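Local coordinates for phage related exonuclease (PDB 3K93), which probably acts as a phage-type exonuclease of the lambda-exonuclease kind, degrading DNA with the help of metal ions, and binds sodium in this crystal, at residues Tyr60-Lys63 with Gly64-Leu67; Ser115-Ile118 with Gly119-Pro122; Leu166-Ala169 with Tyr170-Asp173. One frame throughout, in Å; residues are numbered along the deposited sequence. Where two conformers were deposited one is given.

Interaction 1 of 3, residues Tyr60-Lys63 with Gly64-Leu67; sequences YTQK and GNEL
The side-chain amide of Gln62 stacks flat on neither of its two neighbours one turn on. In the modelled conformer its plane is turned 55° from the Asn65 amide and 58° from the Glu66 carboxylate, and both side chains cross it at about a right angle. With CG anti to the backbone N, Gln62 places CG 3.8 Å from Glu66 OE2, and the bend at chi2 turns the amide across both neighbours; OE1 of the glutamate bonds to Asn165. The ring of Tyr60 turns the other way, to an edge-to-face contact with Trp116. The helix is held by Asn65 N to Thr61 O (3.2 Å), Glu66 N to Gln62 O (3.0 Å) and Leu67 N to Lys63 O (2.9 Å). On the buried side Lys63 is fully extended (chi1 178°), and Leu67 CD1 lies against this aliphatic rod, 3.8 Å from both CG and CE of Lys63. Beyond it, NZ lies among the carbonyls of Ser115, Trp116 and Phe160 and the Thr162 hydroxyl, more oxygens than N-H groups, so some bonds must be shared. Leucine thus covers the lysine's apolar part, while neutral oxygens probably stabilise its buried charge and pin the helix to the facing loops.

Interaction 2 of 3, residues Ser115-Ile118 with Gly119-Pro122; sequences SWDI and GSHP
The carbonyl oxygen of Asp117 takes two backbone N-H groups from the residues that follow: His121 N at 2.9 Å, and Ser120 N at 3.1 Å in a weak, bent bond. Ser120 N is shared, because it also meets OD1 of Asp117 at 3.0 Å. The carboxylate is placed for this by chi1 of 73°, which sets CG between the backbone N and the carbonyl carbon. Ser120 adopts a similar torsion and answers with its hydroxyl: OG accepts Asp117 N at 3.2 Å in an almost linear bond (171°). The other carboxylate oxygen, OD2, bonds to Tyr52 of the second subunit. At the base of the loop a hydrogen bond joins Ser115 OG and His121 ND1 (2.7 Å). The hydroxyl comes in at the edge of the imidazole, near the ring plane, with Ser115 CB also at that edge, 3.4 Å from ND1. Lys46 of the second subunit reaches the carbonyls of Ile118, Gly119 and His121, so this compact loop is part of a subunit interface. The exchange between Asp117 and Ser120 has the reciprocal pairing of a capping box, here around a single helix-like turn that leads into no regular helix. This turn follows strand 108-114, whose Asp111 and Thr112 join Asp100 at the sodium site.

Interaction 3 of 3, residues Leu166-Ala169 with Tyr170-Asp173; sequences LISA and YDSD
A type I beta turn runs from Ser168 to Asp171 and brings the chain round towards helix 173-181. Asp171 N bonds to Ser168 O at 2.9 Å and closes the turn. A second link runs back through the side chain: Ser168 N donates to Asp171 OD2 at 3.0 Å, meeting the oxygen on its anti side, somewhat out of the carboxylate plane. The Asp171 torsion (chi1 -74°) sets CG beside its own backbone N, from where OD2 reaches Ser168 N. OD2 also forms a salt bridge with Lys59 and takes a weak bond from Ser168 OG, so several donors fix this oxygen. The same serine hydroxyl weakly accepts Tyr170 N at 3.2 Å, in the manner of an ST turn. Apolar contact is supplied by Ile167, whose CG2 packs 3.4 Å from Asp171 CB. Its two methyls, CG2 and CD1, also meet Asp173 OD1 from one side, each 3.4 Å away. Ser172 is the N-cap of the helix, with OG bonded to Lys175 N. The turn lies at the surface, yet its flanks are anchored: Ile167 and Asp171 rest on Leu176 of helix 173-181, and Leu166 reaches across to Gln62, Lys63 and Glu66 of helix 59-66.

Overall arrangement
From the N terminus the three contacts follow in series, none enclosing or crossing another. Interaction 1 runs along nearly the whole of the short helix 59-66 and its exit at Leu67; interaction 2 closes a tight loop between strand 108-114 and helix 125-135; interaction 3 closes the turn between strand 152-158 and helix 173-181. They lie on the same side of the chain's centre, with their own centres about 13 to 15 Å apart. Trp116 is the hub, touching both interactions 1 and 3, while Leu166 joins those two directly. Together they tie helix 59-66 to the loops leaving two adjacent, parallel strands of the four-stranded sheet.

Interaction 1 of 3, residues Tyr60-Lys63 with Gly64-Leu67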
# COMPACT_ATOMS: atom_id res chain seq x y z
N TYR A 60 9.51 -14.04 8.40
CA TYR A 60 8.19 -14.40 8.99
C TYR A 60 7.88 -15.88 8.83
O TYR A 60 7.55 -16.57 9.80
CB TYR A 60 7.05 -13.51 8.41
CG TYR A 60 7.40 -12.03 8.43
CD1 TYR A 60 7.72 -11.40 9.60
CD2 TYR A 60 7.47 -11.29 7.25
CE1 TYR A 60 8.07 -10.06 9.64
CE2 TYR A 60 7.83 -9.94 7.27
CZ TYR A 60 8.12 -9.34 8.48
OH TYR A 60 8.51 -8.03 8.53
N THR A 61 8.03 -16.38 7.60
CA THR A 61 7.79 -17.79 7.29
C THR A 61 8.94 -18.67 7.85
O THR A 61 8.70 -19.79 8.28
CB THR A 61 7.64 -18.04 5.75
OG1 THR A 61 8.87 -17.73 5.11
CG2 THR A 61 6.52 -17.17 5.13
N GLN A 62 10.18 -18.18 7.84
CA GLN A 62 11.26 -18.95 8.43
C GLN A 62 11.06 -19.15 9.94
O GLN A 62 11.41 -20.20 10.46
CB GLN A 62 12.62 -18.34 8.13
CG GLN A 62 13.83 -19.31 8.36
CD GLN A 62 13.58 -20.77 7.91
OE1 GLN A 62 13.85 -21.70 8.66
NE2 GLN A 62 13.07 -20.96 6.69
N LYS A 63 10.48 -18.18 10.64
CA LYS A 63 10.23 -18.35 12.09
C LYS A 63 9.33 -19.55 12.34
O LYS A 63 9.61 -20.39 13.21
CB LYS A 63 9.65 -17.09 12.73
CG LYS A 63 9.33 -17.21 14.23
CD LYS A 63 8.84 -15.92 14.82
CE LYS A 63 8.48 -16.04 16.30
NZ LYS A 63 8.15 -14.72 16.98
N GLY A 64 8.25 -19.64 11.57
CA GLY A 64 7.31 -20.77 11.68
C GLY A 64 7.98 -22.09 11.40
O GLY A 64 7.67 -23.08 12.02
N ASN A 65 8.91 -22.12 10.47
CA ASN A 65 9.63 -23.35 10.18
C ASN A 65 10.52 -23.75 11.33
O ASN A 65 10.49 -24.89 11.72
CB ASN A 65 10.45 -23.23 8.90
CG ASN A 65 9.58 -23.19 7.65
OD1 ASN A 65 8.48 -23.78 7.61
ND2 ASN A 65 10.09 -22.51 6.58
N GLU A 66 11.28 -22.81 11.87
CA GLU A 66 12.16 -23.09 12.99
C GLU A 66 11.44 -23.49 14.25
O GLU A 66 11.95 -24.32 14.99
CB GLU A 66 13.11 -21.94 13.27
CG GLU A 66 14.08 -21.74 12.10
CD GLU A 66 15.19 -20.71 12.34
OE1 GLU A 66 15.37 -20.23 13.49
OE2 GLU A 66 15.89 -20.41 11.33
N LEU A 67 10.25 -22.96 14.48
CA LEU A 67 9.58 -23.17 15.77
C LEU A 67 8.44 -24.18 15.64
O LEU A 67 7.62 -24.35 16.55
CB LEU A 67 9.09 -21.85 16.35
CG LEU A 67 10.19 -20.83 16.67
CD1 LEU A 67 9.53 -19.56 17.17
CD2 LEU A 67 11.21 -21.35 17.69

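Interaction 2 of 3, residues Ser115-Ile118 with Gly119-Pro122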
# COMPACT_ATOMS: atom_id res chain seq x y z
N SER A 115 3.20 -16.36 15.15
CA SER A 115 3.24 -14.91 14.95
C SER A 115 4.66 -14.33 15.02
O SER A 115 5.51 -14.81 15.81
CB SER A 115 2.36 -14.22 15.98
OG SER A 115 1.07 -14.82 16.04
N TRP A 116 4.92 -13.31 14.22
CA TRP A 116 6.21 -12.64 14.27
C TRP A 116 6.47 -11.87 15.58
O TRP A 116 7.51 -12.06 16.24
CB TRP A 116 6.35 -11.68 13.08
CG TRP A 116 7.63 -10.95 13.06
CD1 TRP A 116 7.81 -9.62 13.31
CD2 TRP A 116 8.94 -11.50 12.81
NE1 TRP A 116 9.15 -9.31 13.24
CE2 TRP A 116 9.86 -10.44 12.93
CE3 TRP A 116 9.41 -12.78 12.49
CZ2 TRP A 116 11.25 -10.61 12.73
CZ3 TRP A 116 10.80 -12.97 12.28
CH2 TRP A 116 11.70 -11.89 12.42
N ASP A 117 5.53 -11.02 15.96
CA ASP A 117 5.71 -10.17 17.12
C ASP A 117 4.38 -9.87 17.81
O ASP A 117 3.32 -10.29 17.34
CB ASP A 117 6.57 -8.90 16.77
CG ASP A 117 5.85 -7.87 15.95
OD1 ASP A 117 4.62 -8.00 15.69
OD2 ASP A 117 6.55 -6.87 15.62
N ILE A 118 4.47 -9.19 18.94
CA ILE A 118 3.31 -8.85 19.77
C ILE A 118 2.29 -8.08 18.92
O ILE A 118 1.10 -8.32 19.01
CB ILE A 118 3.73 -8.03 21.04
CG1 ILE A 118 4.54 -8.94 21.99
CG2 ILE A 118 2.50 -7.38 21.74
CD1 ILE A 118 5.42 -8.19 23.01
N GLY A 119 2.77 -7.18 18.09
CA GLY A 119 1.90 -6.41 17.22
C GLY A 119 1.05 -7.22 16.26
O GLY A 119 -0.13 -6.91 16.06
N SER A 120 1.65 -8.24 15.66
CA SER A 120 0.99 -9.02 14.62
C SER A 120 0.23 -10.21 15.24
O SER A 120 -0.69 -10.75 14.64
CB SER A 120 2.04 -9.53 13.56
OG SER A 120 2.94 -10.53 14.12
N HIS A 121 0.61 -10.60 16.44
CA HIS A 121 -0.03 -11.73 17.11
C HIS A 121 -1.44 -11.36 17.61
O HIS A 121 -1.59 -10.36 18.30
CB HIS A 121 0.80 -12.17 18.32
CG HIS A 121 0.20 -13.31 19.05
ND1 HIS A 121 0.19 -14.59 18.55
CD2 HIS A 121 -0.46 -13.37 20.23
CE1 HIS A 121 -0.42 -15.39 19.40
NE2 HIS A 121 -0.85 -14.68 20.42
N PRO A 122 -2.44 -12.17 17.28
CA PRO A 122 -3.81 -11.90 17.72
C PRO A 122 -4.13 -12.45 19.13
O PRO A 122 -4.63 -13.57 19.29
CB PRO A 122 -4.66 -12.58 16.67
CG PRO A 122 -3.82 -13.72 16.16
CD PRO A 122 -2.38 -13.31 16.34

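Interaction 3 of 3, residues Leu166-Ala169 with Tyr170-Asp173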
# COMPACT_ATOMS: atom_id res chain seq x y z
N LEU A 166 17.07 -14.73 13.16
CA LEU A 166 16.13 -14.11 12.27
C LEU A 166 15.94 -12.62 12.56
O LEU A 166 15.15 -11.99 11.91
CB LEU A 166 14.80 -14.84 12.36
CG LEU A 166 14.83 -16.29 11.92
CD1 LEU A 166 13.44 -16.91 12.04
CD2 LEU A 166 15.37 -16.40 10.46
N ILE A 167 16.64 -12.08 13.55
CA ILE A 167 16.47 -10.68 13.91
C ILE A 167 17.48 -9.86 13.11
O ILE A 167 18.67 -9.90 13.39
CB ILE A 167 16.67 -10.46 15.40
CG1 ILE A 167 15.55 -11.18 16.19
CG2 ILE A 167 16.70 -8.96 15.74
CD1 ILE A 167 15.56 -10.90 17.67
N SER A 168 17.01 -9.13 12.11
CA SER A 168 17.90 -8.32 11.26
C SER A 168 18.48 -7.14 12.01
O SER A 168 18.07 -6.81 13.11
CB SER A 168 17.13 -7.76 10.07
OG SER A 168 16.37 -6.64 10.49
N ALA A 169 19.44 -6.49 11.37
CA ALA A 169 20.14 -5.32 11.92
C ALA A 169 19.14 -4.30 12.41
O ALA A 169 19.36 -3.68 13.44
CB ALA A 169 21.04 -4.70 10.83
N TYR A 170 18.03 -4.15 11.70
CA TYR A 170 17.05 -3.14 12.03
C TYR A 170 15.93 -3.58 12.98
O TYR A 170 15.21 -2.74 13.48
CB TYR A 170 16.53 -2.50 10.75
CG TYR A 170 17.66 -1.74 10.08
CD1 TYR A 170 17.97 -0.43 10.46
CD2 TYR A 170 18.50 -2.38 9.14
CE1 TYR A 170 19.07 0.27 9.87
CE2 TYR A 170 19.57 -1.71 8.55
CZ TYR A 170 19.86 -0.38 8.91
OH TYR A 170 20.93 0.27 8.32
N ASP A 171 15.85 -4.89 13.26
CA ASP A 171 14.83 -5.46 14.14
C ASP A 171 15.28 -5.29 15.62
O ASP A 171 16.47 -5.10 15.92
CB ASP A 171 14.63 -6.97 13.83
CG ASP A 171 13.85 -7.26 12.52
OD1 ASP A 171 12.94 -6.49 12.16
OD2 ASP A 171 14.12 -8.32 11.87
N SER A 172 14.31 -5.37 16.54
CA SER A 172 14.57 -5.18 17.97
C SER A 172 14.57 -6.51 18.75
O SER A 172 13.56 -7.22 18.81
CB SER A 172 13.52 -4.23 18.56
OG SER A 172 13.65 -4.10 19.97
N ASP A 173 15.72 -6.82 19.34
CA ASP A 173 15.85 -7.87 20.37
C ASP A 173 14.90 -7.63 21.51
O ASP A 173 14.30 -8.55 22.02
CB ASP A 173 17.26 -7.87 20.96
CG ASP A 173 18.29 -8.45 20.03
OD1 ASP A 173 17.96 -8.89 18.89
OD2 ASP A 173 19.47 -8.46 20.44